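Local coordinates for protein FeeM (PDB 2G0B) that probably transfers a fatty acyl chain from an acyl carrier protein to an amino acid, giving N-acyl amino acids such as N-dodecanoyl-L-tyrosine, at residues Gly62-Met76 against Arg88-Met102. Numbering follows the deposited sequence.
Sequences GTISIINDGAQGLPM and RGEGKKLAEVVQFAM. With NLT (N-dodecanoyl-L-tyrosine), chain I.
Glu-96 reaches from its strand into the loop that follows the neighbouring one. Its CB lies beside both methyls of Leu-74, CD1 at 4.1 Å. CG sits anti to the backbone N (chi1 162°), and the chain runs on extended, bringing CD against Met-76 CG. At the tip, OE2 accepts the Met-76 N-H at 2.8 Å on its syn lone pair, with Pro-75 CD packed alongside, while OE1 is hydrogen-bonded to Ser-142 OG on the next strand.

The strands, 62-68 and 94-102, are antiparallel, and main-chain bonds join Thr-63 with Ala-101, Ser-65 with Val-98 and Ile-67 with Glu-96. Between the first two pairs the register slips by one residue, a beta bulge, where Gln-99 takes positive phi (55°). Here the strand turns polar groups to the product: Gln-99 N donates to the carboxylate O of N-dodecanoyl-L-tyrosine at 3.1 Å, and Phe-100 N makes a weak bond to the amide oxygen OL. Ile-64 CD1 wedges between Val-97 CG1 and Phe-100 CD1, 3.7 Å from each, and also lies near C5 of the acyl chain. On the other face Ile-67 CD1 meets Val-98 CG1 at 3.6 Å.

Past the strand end, Asp-69 OD2 forms a salt bridge with Arg-88 NH1, its hydrogen bond weak, the carboxylate and guanidinium planes 61° apart; Arg-88 NH2 pairs with Asp-77. Met-76 and Ser-142 fix the Glu-96 carboxylate between loop 74-76 and strand 138-143, and the bulge offers two N-H groups to the product, consistent with that of GNAT-fold acetyltransferases, whose equivalent of strand 94-102 parts there from its parallel neighbour.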
loop_
_atom_site.group_PDB
_atom_site.type_symbol
_atom_site.label_atom_id
_atom_site.label_comp_id
_atom_site.label_asym_id
_atom_site.label_seq_id
_atom_site.Cartn_x
_atom_site.Cartn_y
_atom_site.Cartn_z
ATOM N N GLY A 62 7.755 -0.829 10.036
ATOM C CA GLY A 62 7.109 -0.615 8.758
ATOM C C GLY A 62 5.742 -1.216 8.715
ATOM O O GLY A 62 5.474 -2.201 9.384
ATOM N N THR A 63 4.866 -0.624 7.919
ATOM C CA THR A 63 3.485 -1.076 7.845
ATOM C C THR A 63 2.881 -0.847 6.473
ATOM O O THR A 63 3.310 0.038 5.738
ATOM C CB THR A 63 2.633 -0.397 8.938
ATOM O OG1 THR A 63 1.255 -0.691 8.716
ATOM C CG2 THR A 63 2.689 1.121 8.827
ATOM N N ILE A 64 1.910 -1.682 6.122
ATOM C CA ILE A 64 1.135 -1.527 4.889
ATOM C C ILE A 64 -0.260 -2.095 5.103
ATOM O O ILE A 64 -0.428 -3.091 5.795
ATOM C CB ILE A 64 1.863 -2.205 3.655
ATOM C CG1 ILE A 64 1.319 -1.665 2.334
ATOM C CG2 ILE A 64 1.760 -3.732 3.700
ATOM C CD1 ILE A 64 2.267 -1.834 1.164
ATOM N N SER A 65 -1.265 -1.429 4.565
ATOM C CA SER A 65 -2.629 -1.932 4.664
ATOM C C SER A 65 -3.276 -2.127 3.298
ATOM O O SER A 65 -2.781 -1.644 2.286
ATOM C CB SER A 65 -3.493 -1.015 5.532
ATOM O OG SER A 65 -2.896 -0.769 6.790
ATOM N N ILE A 66 -4.381 -2.853 3.286
ATOM C CA ILE A 66 -5.150 -3.072 2.074
ATOM C C ILE A 66 -6.644 -2.947 2.391
ATOM O O ILE A 66 -7.119 -3.522 3.366
ATOM C CB ILE A 66 -4.799 -4.461 1.443
ATOM C CG1 ILE A 66 -5.845 -4.877 0.412
ATOM C CG2 ILE A 66 -4.642 -5.536 2.505
ATOM C CD1 ILE A 66 -5.262 -5.658 -0.746
ATOM N N ILE A 67 -7.359 -2.140 1.605
ATOM C CA ILE A 67 -8.795 -1.944 1.807
ATOM C C ILE A 67 -9.594 -2.561 0.669
ATOM O O ILE A 67 -9.385 -2.231 -0.492
ATOM C CB ILE A 67 -9.121 -0.451 1.928
ATOM C CG1 ILE A 67 -8.145 0.227 2.891
ATOM C CG2 ILE A 67 -10.587 -0.247 2.372
ATOM C CD1 ILE A 67 -8.291 1.720 2.951
ATOM N N ASN A 68 -10.512 -3.456 1.006
ATOM C CA ASN A 68 -11.332 -4.115 0.003
ATOM C C ASN A 68 -12.531 -3.279 -0.401
ATOM O O ASN A 68 -13.156 -2.629 0.441
ATOM C CB ASN A 68 -11.780 -5.484 0.496
ATOM C CG ASN A 68 -10.821 -6.570 0.112
ATOM O OD1 ASN A 68 -10.280 -7.270 0.967
ATOM N ND2 ASN A 68 -10.582 -6.711 -1.184
ATOM N N ASP A 69 -12.840 -3.286 -1.696
ATOM C CA ASP A 69 -13.978 -2.544 -2.221
ATOM C C ASP A 69 -15.293 -3.042 -1.611
ATOM O O ASP A 69 -15.778 -4.122 -1.941
ATOM C CB ASP A 69 -14.025 -2.638 -3.746
ATOM C CG ASP A 69 -14.813 -1.504 -4.384
ATOM O OD1 ASP A 69 -15.309 -0.607 -3.651
ATOM O OD2 ASP A 69 -14.987 -1.422 -5.621
ATOM N N GLY A 70 -15.832 -2.257 -0.687
ATOM C CA GLY A 70 -17.086 -2.584 -0.037
ATOM C C GLY A 70 -18.072 -1.469 -0.244
ATOM O O GLY A 70 -17.948 -0.700 -1.201
ATOM N N ALA A 71 -19.035 -1.354 0.672
ATOM C CA ALA A 71 -20.075 -0.319 0.597
ATOM C C ALA A 71 -19.541 1.072 0.965
ATOM O O ALA A 71 -20.212 2.082 0.734
ATOM C CB ALA A 71 -21.265 -0.691 1.482
ATOM N N GLN A 72 -18.330 1.112 1.528
ATOM C CA GLN A 72 -17.667 2.373 1.863
ATOM C C GLN A 72 -16.684 2.844 0.782
ATOM O O GLN A 72 -16.042 3.883 0.933
ATOM C CB GLN A 72 -16.958 2.275 3.225
ATOM C CG GLN A 72 -17.900 2.111 4.427
ATOM C CD GLN A 72 -19.076 3.098 4.416
ATOM O OE1 GLN A 72 -18.914 4.270 4.060
ATOM N NE2 GLN A 72 -20.249 2.624 4.820
ATOM N N GLY A 73 -16.576 2.073 -0.301
ATOM C CA GLY A 73 -15.727 2.429 -1.427
ATOM C C GLY A 73 -14.246 2.293 -1.137
ATOM O O GLY A 73 -13.833 1.459 -0.321
ATOM N N LEU A 74 -13.443 3.101 -1.827
ATOM C CA LEU A 74 -11.998 3.161 -1.605
ATOM C C LEU A 74 -11.592 4.628 -1.387
ATOM O O LEU A 74 -12.279 5.528 -1.877
ATOM C CB LEU A 74 -11.259 2.575 -2.813
ATOM C CG LEU A 74 -11.552 1.112 -3.193
ATOM C CD1 LEU A 74 -10.797 0.720 -4.434
ATOM C CD2 LEU A 74 -11.219 0.166 -2.063
ATOM N N PRO A 75 -10.517 4.887 -0.619
ATOM C CA PRO A 75 -10.013 6.265 -0.442
ATOM C C PRO A 75 -9.718 6.957 -1.764
ATOM O O PRO A 75 -9.858 8.174 -1.843
ATOM C CB PRO A 75 -8.728 6.067 0.339
ATOM C CG PRO A 75 -8.944 4.843 1.081
ATOM C CD PRO A 75 -9.768 3.929 0.207
ATOM N N MET A 76 -9.355 6.173 -2.786
ATOM C CA MET A 76 -9.147 6.658 -4.157
ATOM C C MET A 76 -10.335 7.427 -4.725
ATOM O O MET A 76 -10.153 8.315 -5.554
ATOM C CB MET A 76 -8.882 5.483 -5.081
ATOM C CG MET A 76 -7.457 5.296 -5.456
ATOM S SD MET A 76 -7.262 3.748 -6.280
ATOM C CE MET A 76 -6.421 4.241 -7.654
ATOM N N ARG A 88 -15.966 -1.389 -11.919
ATOM C CA ARG A 88 -17.039 -1.645 -10.975
ATOM C C ARG A 88 -18.318 -2.043 -11.696
ATOM O O ARG A 88 -19.138 -2.781 -11.148
ATOM C CB ARG A 88 -17.271 -0.424 -10.093
ATOM C CG ARG A 88 -16.076 -0.068 -9.242
ATOM C CD ARG A 88 -16.408 0.594 -7.925
ATOM N NE ARG A 88 -15.665 1.840 -7.758
ATOM C CZ ARG A 88 -14.984 2.176 -6.667
ATOM N NH1 ARG A 88 -14.945 1.374 -5.618
ATOM N NH2 ARG A 88 -14.349 3.327 -6.624
ATOM N N GLY A 89 -18.478 -1.563 -12.933
ATOM C CA GLY A 89 -19.605 -1.937 -13.772
ATOM C C GLY A 89 -19.520 -3.386 -14.230
ATOM O O GLY A 89 -20.535 -4.091 -14.280
ATOM N N GLU A 90 -18.299 -3.838 -14.523
ATOM C CA GLU A 90 -18.059 -5.215 -14.960
ATOM C C GLU A 90 -18.054 -6.224 -13.803
ATOM O O GLU A 90 -17.916 -7.429 -14.028
ATOM C CB GLU A 90 -16.739 -5.313 -15.716
ATOM C CG GLU A 90 -16.595 -4.347 -16.876
ATOM C CD GLU A 90 -15.242 -4.469 -17.567
ATOM O OE1 GLU A 90 -14.189 -4.347 -16.882
ATOM O OE2 GLU A 90 -15.233 -4.694 -18.803
ATOM N N GLY A 91 -18.182 -5.728 -12.573
ATOM C CA GLY A 91 -18.232 -6.580 -11.396
ATOM C C GLY A 91 -16.866 -7.109 -11.029
ATOM O O GLY A 91 -16.698 -8.300 -10.763
ATOM N N LYS A 92 -15.884 -6.215 -11.020
ATOM C CA LYS A 92 -14.510 -6.585 -10.739
ATOM C C LYS A 92 -14.153 -6.325 -9.290
ATOM O O LYS A 92 -14.478 -5.271 -8.737
ATOM C CB LYS A 92 -13.551 -5.830 -11.664
ATOM C CG LYS A 92 -13.565 -6.306 -13.116
ATOM C CD LYS A 92 -13.278 -7.802 -13.229
ATOM C CE LYS A 92 -13.395 -8.283 -14.672
ATOM N NZ LYS A 92 -12.094 -8.150 -15.383
ATOM N N LYS A 93 -13.488 -7.296 -8.673
ATOM C CA LYS A 93 -13.044 -7.147 -7.308
ATOM C C LYS A 93 -11.845 -6.215 -7.271
ATOM O O LYS A 93 -10.794 -6.512 -7.836
ATOM C CB LYS A 93 -12.702 -8.505 -6.691
ATOM C CG LYS A 93 -12.736 -8.501 -5.178
ATOM C CD LYS A 93 -12.678 -9.887 -4.611
ATOM C CE LYS A 93 -12.547 -9.821 -3.108
ATOM N NZ LYS A 93 -13.549 -10.656 -2.406
ATOM N N LEU A 94 -12.030 -5.056 -6.655
ATOM C CA LEU A 94 -10.947 -4.097 -6.499
ATOM C C LEU A 94 -10.505 -4.002 -5.053
ATOM O O LEU A 94 -11.266 -4.312 -4.134
ATOM C CB LEU A 94 -11.358 -2.710 -7.005
ATOM C CG LEU A 94 -12.116 -2.613 -8.319
ATOM C CD1 LEU A 94 -12.567 -1.187 -8.537
ATOM C CD2 LEU A 94 -11.266 -3.092 -9.478
ATOM N N ALA A 95 -9.259 -3.591 -4.862
ATOM C CA ALA A 95 -8.717 -3.336 -3.540
ATOM C C ALA A 95 -7.625 -2.306 -3.660
ATOM O O ALA A 95 -6.866 -2.308 -4.627
ATOM C CB ALA A 95 -8.183 -4.605 -2.929
ATOM N N GLU A 96 -7.568 -1.394 -2.705
ATOM C CA GLU A 96 -6.552 -0.364 -2.729
ATOM C C GLU A 96 -5.526 -0.637 -1.650
ATOM O O GLU A 96 -5.881 -0.873 -0.493
ATOM C CB GLU A 96 -7.176 1.023 -2.559
ATOM C CG GLU A 96 -6.177 2.090 -2.152
ATOM C CD GLU A 96 -6.609 3.515 -2.493
ATOM O OE1 GLU A 96 -5.707 4.363 -2.725
ATOM O OE2 GLU A 96 -7.830 3.806 -2.502
ATOM N N VAL A 97 -4.255 -0.660 -2.042
ATOM C CA VAL A 97 -3.162 -0.790 -1.090
ATOM C C VAL A 97 -2.816 0.596 -0.571
ATOM O O VAL A 97 -2.518 1.515 -1.348
ATOM C CB VAL A 97 -1.926 -1.452 -1.710
ATOM C CG1 VAL A 97 -0.956 -1.823 -0.643
ATOM C CG2 VAL A 97 -2.322 -2.680 -2.490
ATOM N N VAL A 98 -2.818 0.731 0.747
ATOM C CA VAL A 98 -2.879 2.031 1.372
ATOM C C VAL A 98 -2.013 2.096 2.673
ATOM O O VAL A 98 -1.644 1.052 3.228
ATOM C CB VAL A 98 -4.376 2.361 1.623
ATOM C CG1 VAL A 98 -4.724 2.379 3.097
ATOM C CG2 VAL A 98 -4.769 3.612 0.936
ATOM N N GLN A 99 -1.663 3.321 3.101
ATOM C CA GLN A 99 -0.922 3.576 4.363
ATOM C C GLN A 99 0.407 2.810 4.477
ATOM O O GLN A 99 0.741 2.258 5.534
ATOM C CB GLN A 99 -1.803 3.344 5.610
ATOM C CG GLN A 99 -3.053 4.212 5.695
ATOM C CD GLN A 99 -2.818 5.572 6.358
ATOM O OE1 GLN A 99 -2.568 6.573 5.674
ATOM N NE2 GLN A 99 -2.942 5.616 7.677
ATOM N N PHE A 100 1.142 2.766 3.372
ATOM C CA PHE A 100 2.467 2.184 3.347
ATOM C C PHE A 100 3.460 3.190 3.926
ATOM O O PHE A 100 3.558 4.329 3.452
ATOM C CB PHE A 100 2.844 1.806 1.914
ATOM C CG PHE A 100 4.279 1.398 1.746
ATOM C CD1 PHE A 100 4.857 0.466 2.585
ATOM C CD2 PHE A 100 5.042 1.932 0.727
ATOM C CE1 PHE A 100 6.163 0.099 2.429
ATOM C CE2 PHE A 100 6.357 1.563 0.562
ATOM C CZ PHE A 100 6.916 0.647 1.412
ATOM N N ALA A 101 4.176 2.770 4.964
ATOM C CA ALA A 101 5.128 3.631 5.647
ATOM C C ALA A 101 6.202 2.813 6.312
ATOM O O ALA A 101 5.938 1.723 6.800
ATOM C CB ALA A 101 4.415 4.513 6.681
ATOM N N MET A 102 7.429 3.334 6.284
ATOM C CA MET A 102 8.572 2.733 6.960
ATOM C C MET A 102 9.228 3.817 7.781
ATOM O O MET A 102 9.310 4.958 7.339
ATOM C CB MET A 102 9.596 2.192 5.947
ATOM C CG MET A 102 9.036 1.312 4.829
ATOM S SD MET A 102 9.292 -0.403 5.143
ATOM C CE MET A 102 11.062 -0.546 5.002
HETATM N N NLT I . -0.110 5.959 -0.828
HETATM C C1 NLT I . 0.650 4.896 -0.538
HETATM O OL NLT I . 0.998 4.600 0.601
HETATM C C2 NLT I . 1.098 4.058 -1.725
HETATM C C3 NLT I . 0.969 2.550 -1.471
HETATM C C4 NLT I . 1.899 1.738 -2.388
HETATM C C5 NLT I . 1.788 0.235 -2.113
HETATM C C6 NLT I . 2.410 -0.621 -3.217
HETATM C C7 NLT I . 1.977 -2.084 -3.110
HETATM C C8 NLT I . 2.924 -2.999 -3.876
HETATM C C9 NLT I . 2.490 -4.472 -3.852
HETATM C C10 NLT I . 2.743 -5.080 -5.230
HETATM C C11 NLT I . 2.243 -6.515 -5.391
HETATM C C12 NLT I . 2.800 -7.117 -6.682
HETATM C CA NLT I . -0.554 6.958 0.145
HETATM C CB NLT I . -1.365 8.045 -0.552
HETATM C CG NLT I . -0.476 9.155 -1.070
HETATM C CD2 NLT I . 0.325 9.881 -0.199
HETATM C CE2 NLT I . 1.135 10.894 -0.681
HETATM C CZ NLT I . 1.133 11.192 -2.029
HETATM C CE1 NLT I . 0.339 10.466 -2.906
HETATM C CD1 NLT I . -0.469 9.448 -2.427
HETATM O OH NLT I . 1.908 12.164 -2.486
HETATM C C NLT I . -1.437 6.373 1.208
HETATM O O NLT I . -2.236 5.470 0.878
HETATM O O2 NLT I . -1.350 6.806 2.386
#